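PDB 3FOK: uncharacterized protein Cgl0159 from Corynebacterium glutamicum, which is of unknown function but belongs to the Cgl0159-like family of the TIM-barrel clan, and so may be an enzyme. Local coordinates for residues A[256-261]-A[274-279]; A[144-149]-A[220-225]. All blocks are in the same frame, centred on the assembly; numbering follows the deposited sequence.

Contact 1 (A[256-261]-A[274-279]); sequences ASWEHA and RTLLYP
The CG2 methyl of T275 lies obliquely against the outer rim of the W258 indole on the outer layer of a TIM barrel, where helix 252-261 meets the loop between strand 267-272 and helix 284-295. The contact is apolar, with no hydrogen bond across it, and buries only 96 Å² in total. The indole does nearly all the reaching. Its CG is anti to the carbonyl carbon, and CD1 is almost eclipsed with CA (chi2 -3°), which swings the six-membered ring outward from the helix. The backbones can therefore stay 12.3 Å apart at their closest CA pair, W258 and T275.

Two aliphatic groups receive the far rim of the ring. L276 sends its CD2 methyl to the ring edge, near the indole plane, 4.2 Å from W258 CZ3; the same leucine also packs on F45 of strand 44-48 and on A291 of helix 284-295. F255 meets the indole at a steep angle. T275 points its side chain back against the tryptophan, bringing its methyl CG2 to 3.9 Å from W258 CH2.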
loop_
_atom_site.group_PDB
_atom_site.type_symbol
_atom_site.label_atom_id
_atom_site.label_comp_id
_atom_site.label_asym_id
_atom_site.label_seq_id
_atom_site.Cartn_x
_atom_site.Cartn_y
_atom_site.Cartn_z
ATOM N N ALA A 256 34.617 -2.668 32.021
ATOM C CA ALA A 256 34.151 -2.668 33.402
ATOM C C ALA A 256 32.645 -2.445 33.492
ATOM O O ALA A 256 31.968 -3.084 34.297
ATOM C CB ALA A 256 34.888 -1.596 34.201
ATOM N N SER A 257 32.121 -1.538 32.674
ATOM C CA SER A 257 30.691 -1.258 32.688
ATOM C C SER A 257 29.904 -2.480 32.217
ATOM O O SER A 257 28.813 -2.754 32.718
ATOM C CB SER A 257 30.372 -0.053 31.802
ATOM O OG SER A 257 30.751 -0.289 30.459
ATOM N N TRP A 258 30.461 -3.210 31.253
ATOM C CA TRP A 258 29.812 -4.410 30.739
ATOM C C TRP A 258 29.783 -5.460 31.841
ATOM O O TRP A 258 28.754 -6.086 32.095
ATOM C CB TRP A 258 30.583 -4.975 29.541
ATOM C CG TRP A 258 30.617 -4.092 28.333
ATOM C CD1 TRP A 258 29.998 -2.887 28.176
ATOM C CD2 TRP A 258 31.306 -4.353 27.104
ATOM N NE1 TRP A 258 30.260 -2.380 26.926
ATOM C CE2 TRP A 258 31.060 -3.260 26.247
ATOM C CE3 TRP A 258 32.106 -5.407 26.644
ATOM C CZ2 TRP A 258 31.586 -3.188 24.955
ATOM C CZ3 TRP A 258 32.631 -5.335 25.354
ATOM C CH2 TRP A 258 32.367 -4.233 24.526
ATOM N N GLU A 259 30.930 -5.644 32.486
ATOM C CA GLU A 259 31.065 -6.614 33.560
ATOM C C GLU A 259 30.006 -6.396 34.637
ATOM O O GLU A 259 29.418 -7.354 35.140
ATOM C CB GLU A 259 32.470 -6.524 34.165
ATOM C CG GLU A 259 32.756 -7.544 35.254
ATOM C CD GLU A 259 34.216 -7.547 35.675
ATOM O OE1 GLU A 259 34.747 -6.462 35.999
ATOM O OE2 GLU A 259 34.832 -8.635 35.687
ATOM N N HIS A 260 29.756 -5.138 34.989
ATOM C CA HIS A 260 28.749 -4.833 35.999
ATOM C C HIS A 260 27.342 -5.142 35.503
ATOM O O HIS A 260 26.586 -5.857 36.157
ATOM C CB HIS A 260 28.798 -3.362 36.409
ATOM C CG HIS A 260 27.601 -2.929 37.199
ATOM N ND1 HIS A 260 27.319 -3.428 38.454
ATOM C CD2 HIS A 260 26.575 -2.105 36.884
ATOM C CE1 HIS A 260 26.168 -2.933 38.874
ATOM N NE2 HIS A 260 25.695 -2.129 37.940
ATOM N N ALA A 261 26.994 -4.586 34.348
ATOM C CA ALA A 261 25.675 -4.792 33.762
ATOM C C ALA A 261 25.397 -6.273 33.537
ATOM O O ALA A 261 24.265 -6.737 33.680
ATOM C CB ALA A 261 25.572 -4.033 32.440
ATOM N N ARG A 274 31.515 -2.990 16.614
ATOM C CA ARG A 274 32.516 -1.940 16.434
ATOM C C ARG A 274 33.733 -2.028 17.368
ATOM O O ARG A 274 34.872 -1.936 16.918
ATOM C CB ARG A 274 31.862 -0.560 16.598
ATOM C CG ARG A 274 30.543 -0.348 15.832
ATOM C CD ARG A 274 29.317 -0.448 16.756
ATOM N NE ARG A 274 29.043 -1.813 17.215
ATOM C CZ ARG A 274 28.127 -2.130 18.122
ATOM N NH1 ARG A 274 27.393 -1.191 18.680
ATOM N NH2 ARG A 274 27.940 -3.389 18.459
ATOM N N THR A 275 33.492 -2.204 18.665
ATOM C CA THR A 275 34.571 -2.263 19.651
ATOM C C THR A 275 35.478 -3.496 19.641
ATOM O O THR A 275 36.688 -3.378 19.847
ATOM C CB THR A 275 34.002 -2.074 21.077
ATOM O OG1 THR A 275 33.765 -0.681 21.309
ATOM C CG2 THR A 275 34.962 -2.606 22.128
ATOM N N LEU A 276 34.902 -4.668 19.396
ATOM C CA LEU A 276 35.663 -5.912 19.387
ATOM C C LEU A 276 36.447 -6.115 18.091
ATOM O O LEU A 276 37.553 -6.659 18.104
ATOM C CB LEU A 276 34.717 -7.085 19.651
ATOM C CG LEU A 276 33.925 -6.918 20.953
ATOM C CD1 LEU A 276 32.918 -8.044 21.091
ATOM C CD2 LEU A 276 34.874 -6.887 22.145
ATOM N N LEU A 277 35.859 -5.700 16.973
ATOM C CA LEU A 277 36.522 -5.773 15.671
ATOM C C LEU A 277 37.006 -4.337 15.560
ATOM O O LEU A 277 36.296 -3.430 15.978
ATOM C CB LEU A 277 35.512 -6.035 14.556
ATOM C CG LEU A 277 34.535 -7.207 14.658
ATOM C CD1 LEU A 277 33.410 -7.001 13.657
ATOM C CD2 LEU A 277 35.259 -8.521 14.405
ATOM N N TYR A 278 38.193 -4.106 15.016
ATOM C CA TYR A 278 38.690 -2.733 14.906
ATOM C C TYR A 278 38.870 -2.097 16.285
ATOM O O TYR A 278 38.307 -1.035 16.560
ATOM C CB TYR A 278 37.713 -1.856 14.116
ATOM C CG TYR A 278 37.257 -2.447 12.813
ATOM C CD1 TYR A 278 38.090 -2.460 11.695
ATOM C CD2 TYR A 278 35.994 -3.025 12.705
ATOM C CE1 TYR A 278 37.675 -3.037 10.502
ATOM C CE2 TYR A 278 35.573 -3.608 11.521
ATOM C CZ TYR A 278 36.415 -3.612 10.424
ATOM O OH TYR A 278 36.001 -4.206 9.257
ATOM N N PRO A 279 39.624 -2.748 17.183
ATOM C CA PRO A 279 39.795 -2.120 18.497
ATOM C C PRO A 279 40.650 -0.870 18.303
ATOM O O PRO A 279 41.201 -0.658 17.226
ATOM C CB PRO A 279 40.513 -3.198 19.303
ATOM C CG PRO A 279 40.046 -4.472 18.659
ATOM C CD PRO A 279 40.120 -4.133 17.194
#

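Contact 2 (A[144-149]-A[220-225]); sequences FAKTLV and WMKLPV
F144 and W220 make a T-shaped pair inside the barrel, the phenyl edge pointing at the indole face. The F144 ring and the five-membered ring of W220 have centroids 4.8 Å apart and planes at 77°. F144 CZ does the touching: it sits 3.4 Å above the indole plane, off-centre toward the rim, and comes within 3.5 Å of W220 CD2. F144 CE1 follows more loosely, 4.0 Å from W220 CG.

Two residues further along each strand, the aromatic pair gives way to a lysine pair. K146 NZ and K222 NZ lie 3.6 Å apart, reaching one another by different routes. K222 runs fully extended from a CG anti to its backbone N (chi1 -175°), whereas K146 bends at chi2 (88°) and brings NZ obliquely across to it. What draws them together is E182 of strand 179-189, whose OE1 forms a salt bridge with both; D50 adds a long, weak ion pair to K146 NZ. The two buried NZ atoms thus share one carboxylate oxygen.

Further out, M180 and V110 pack on F144, while P239 and L241 of the same chain, and A19 of a neighbouring subunit, pack on W220. No hydrogen bond joins 144-149 to 220-225 directly, because strand 179-189 lies between them, and the CA atoms of K146 and K222 remain 8.8 Å apart.

Side chains from alternate strands thus meet in the interior of an eight-stranded parallel βα barrel. A lysine on the sixth barrel strand, here K222, recalls the Schiff-base lysine of class I aldolases, though such a role is not established for this protein.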
loop_
_atom_site.group_PDB
_atom_site.type_symbol
_atom_site.label_atom_id
_atom_site.label_comp_id
_atom_site.label_asym_id
_atom_site.label_seq_id
_atom_site.Cartn_x
_atom_site.Cartn_y
_atom_site.Cartn_z
ATOM N N PHE A 144 18.655 -16.662 14.826
ATOM C CA PHE A 144 18.143 -15.476 15.496
ATOM C C PHE A 144 17.867 -14.339 14.512
ATOM O O PHE A 144 18.566 -14.204 13.507
ATOM C CB PHE A 144 19.229 -15.029 16.467
ATOM C CG PHE A 144 18.752 -14.698 17.845
ATOM C CD1 PHE A 144 17.808 -13.700 18.059
ATOM C CD2 PHE A 144 19.343 -15.315 18.945
ATOM C CE1 PHE A 144 17.468 -13.313 19.355
ATOM C CE2 PHE A 144 19.011 -14.937 20.239
ATOM C CZ PHE A 144 18.074 -13.933 20.445
ATOM N N ALA A 145 16.866 -13.517 14.814
ATOM C CA ALA A 145 16.539 -12.372 13.971
ATOM C C ALA A 145 16.829 -11.107 14.781
ATOM O O ALA A 145 16.701 -11.115 16.007
ATOM C CB ALA A 145 15.071 -12.413 13.568
ATOM N N LYS A 146 17.229 -10.029 14.111
ATOM C CA LYS A 146 17.511 -8.783 14.815
ATOM C C LYS A 146 16.979 -7.579 14.047
ATOM O O LYS A 146 17.012 -7.544 12.812
ATOM C CB LYS A 146 19.018 -8.650 15.077
ATOM C CG LYS A 146 19.747 -7.584 14.274
ATOM C CD LYS A 146 19.740 -6.223 14.951
ATOM C CE LYS A 146 20.557 -5.231 14.128
ATOM N NZ LYS A 146 20.810 -3.944 14.818
ATOM N N THR A 147 16.498 -6.592 14.798
ATOM C CA THR A 147 15.924 -5.380 14.228
ATOM C C THR A 147 16.419 -4.128 14.943
ATOM O O THR A 147 16.718 -4.164 16.135
ATOM C CB THR A 147 14.388 -5.396 14.363
ATOM O OG1 THR A 147 13.850 -6.524 13.666
ATOM C CG2 THR A 147 13.793 -4.119 13.806
ATOM N N LEU A 148 16.495 -3.021 14.210
ATOM C CA LEU A 148 16.899 -1.750 14.793
ATOM C C LEU A 148 15.600 -0.945 14.877
ATOM O O LEU A 148 14.952 -0.700 13.864
ATOM C CB LEU A 148 17.894 -1.024 13.885
ATOM C CG LEU A 148 18.865 -0.016 14.519
ATOM C CD1 LEU A 148 19.157 1.084 13.508
ATOM C CD2 LEU A 148 18.291 0.586 15.787
ATOM N N VAL A 149 15.213 -0.547 16.083
ATOM C CA VAL A 149 13.986 0.217 16.259
ATOM C C VAL A 149 14.249 1.564 16.913
ATOM O O VAL A 149 14.102 1.716 18.123
ATOM C CB VAL A 149 12.962 -0.543 17.133
ATOM C CG1 VAL A 149 11.599 0.131 17.039
ATOM C CG2 VAL A 149 12.870 -1.997 16.693
ATOM N N TRP A 220 13.717 -10.603 22.302
ATOM C CA TRP A 220 14.837 -10.263 23.165
ATOM C C TRP A 220 15.105 -8.774 23.009
ATOM O O TRP A 220 14.599 -8.133 22.093
ATOM C CB TRP A 220 16.095 -11.023 22.736
ATOM C CG TRP A 220 16.092 -12.483 23.038
ATOM C CD1 TRP A 220 15.131 -13.388 22.704
ATOM C CD2 TRP A 220 17.119 -13.218 23.711
ATOM N NE1 TRP A 220 15.492 -14.646 23.127
ATOM C CE2 TRP A 220 16.710 -14.571 23.750
ATOM C CE3 TRP A 220 18.350 -12.866 24.285
ATOM C CZ2 TRP A 220 17.484 -15.573 24.341
ATOM C CZ3 TRP A 220 19.125 -13.863 24.873
ATOM C CH2 TRP A 220 18.686 -15.201 24.897
HETATM N N MSE A 221 15.915 -8.234 23.904
HETATM C CA MSE A 221 16.276 -6.828 23.861
HETATM C C MSE A 221 17.783 -6.727 23.688
HETATM O O MSE A 221 18.542 -7.522 24.242
HETATM C CB MSE A 221 15.873 -6.121 25.161
HETATM C CG MSE A 221 14.379 -5.996 25.396
HETATM SE SE MSE A 221 13.535 -4.632 24.310
HETATM C CE MSE A 221 12.561 -5.754 23.091
ATOM N N LYS A 222 18.206 -5.753 22.896
ATOM C CA LYS A 222 19.619 -5.494 22.662
ATOM C C LYS A 222 19.720 -4.050 23.138
ATOM O O LYS A 222 19.314 -3.129 22.435
ATOM C CB LYS A 222 19.936 -5.613 21.172
ATOM C CG LYS A 222 21.405 -5.483 20.806
ATOM C CD LYS A 222 21.566 -5.578 19.294
ATOM C CE LYS A 222 22.976 -5.249 18.846
ATOM N NZ LYS A 222 23.042 -5.125 17.363
ATOM N N LEU A 223 20.235 -3.862 24.349
ATOM C CA LEU A 223 20.328 -2.533 24.935
ATOM C C LEU A 223 21.736 -1.995 25.123
ATOM O O LEU A 223 22.707 -2.752 25.161
ATOM C CB LEU A 223 19.623 -2.526 26.294
ATOM C CG LEU A 223 18.204 -3.092 26.364
ATOM C CD1 LEU A 223 17.712 -3.029 27.797
ATOM C CD2 LEU A 223 17.280 -2.313 25.446
ATOM N N PRO A 224 21.860 -0.662 25.240
ATOM C CA PRO A 224 23.156 -0.011 25.434
ATOM C C PRO A 224 23.448 0.071 26.931
ATOM O O PRO A 224 22.529 0.280 27.729
ATOM C CB PRO A 224 22.933 1.363 24.821
ATOM C CG PRO A 224 21.530 1.655 25.237
ATOM C CD PRO A 224 20.815 0.341 24.958
ATOM N N VAL A 225 24.707 -0.108 27.316
ATOM C CA VAL A 225 25.068 -0.020 28.726
ATOM C C VAL A 225 25.037 1.456 29.074
ATOM O O VAL A 225 25.870 2.234 28.616
ATOM C CB VAL A 225 26.467 -0.592 28.988
ATOM C CG1 VAL A 225 26.800 -0.493 30.467
ATOM C CG2 VAL A 225 26.521 -2.039 28.527
#

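How the contacts relate
Both contacts are buried, but at different depths of the barrel. Contact 2 joins two strands inside the barrel wall, with its centre about 7 Å from the centre of the chain; contact 1, with its centre about 14 Å from the centre of the chain, links an outer helix with a loop that follows the last barrel strand. Their chemistry differs accordingly: contact 1 is wholly apolar, whereas contact 2 combines an aromatic pair with a charged cluster. They share no element but do touch, since V225, which ends segment 220-225, packs on helix 252-261, with V225 CG2 3.6 Å from W258 CD1. The centres of the two contacts are about 16 Å apart.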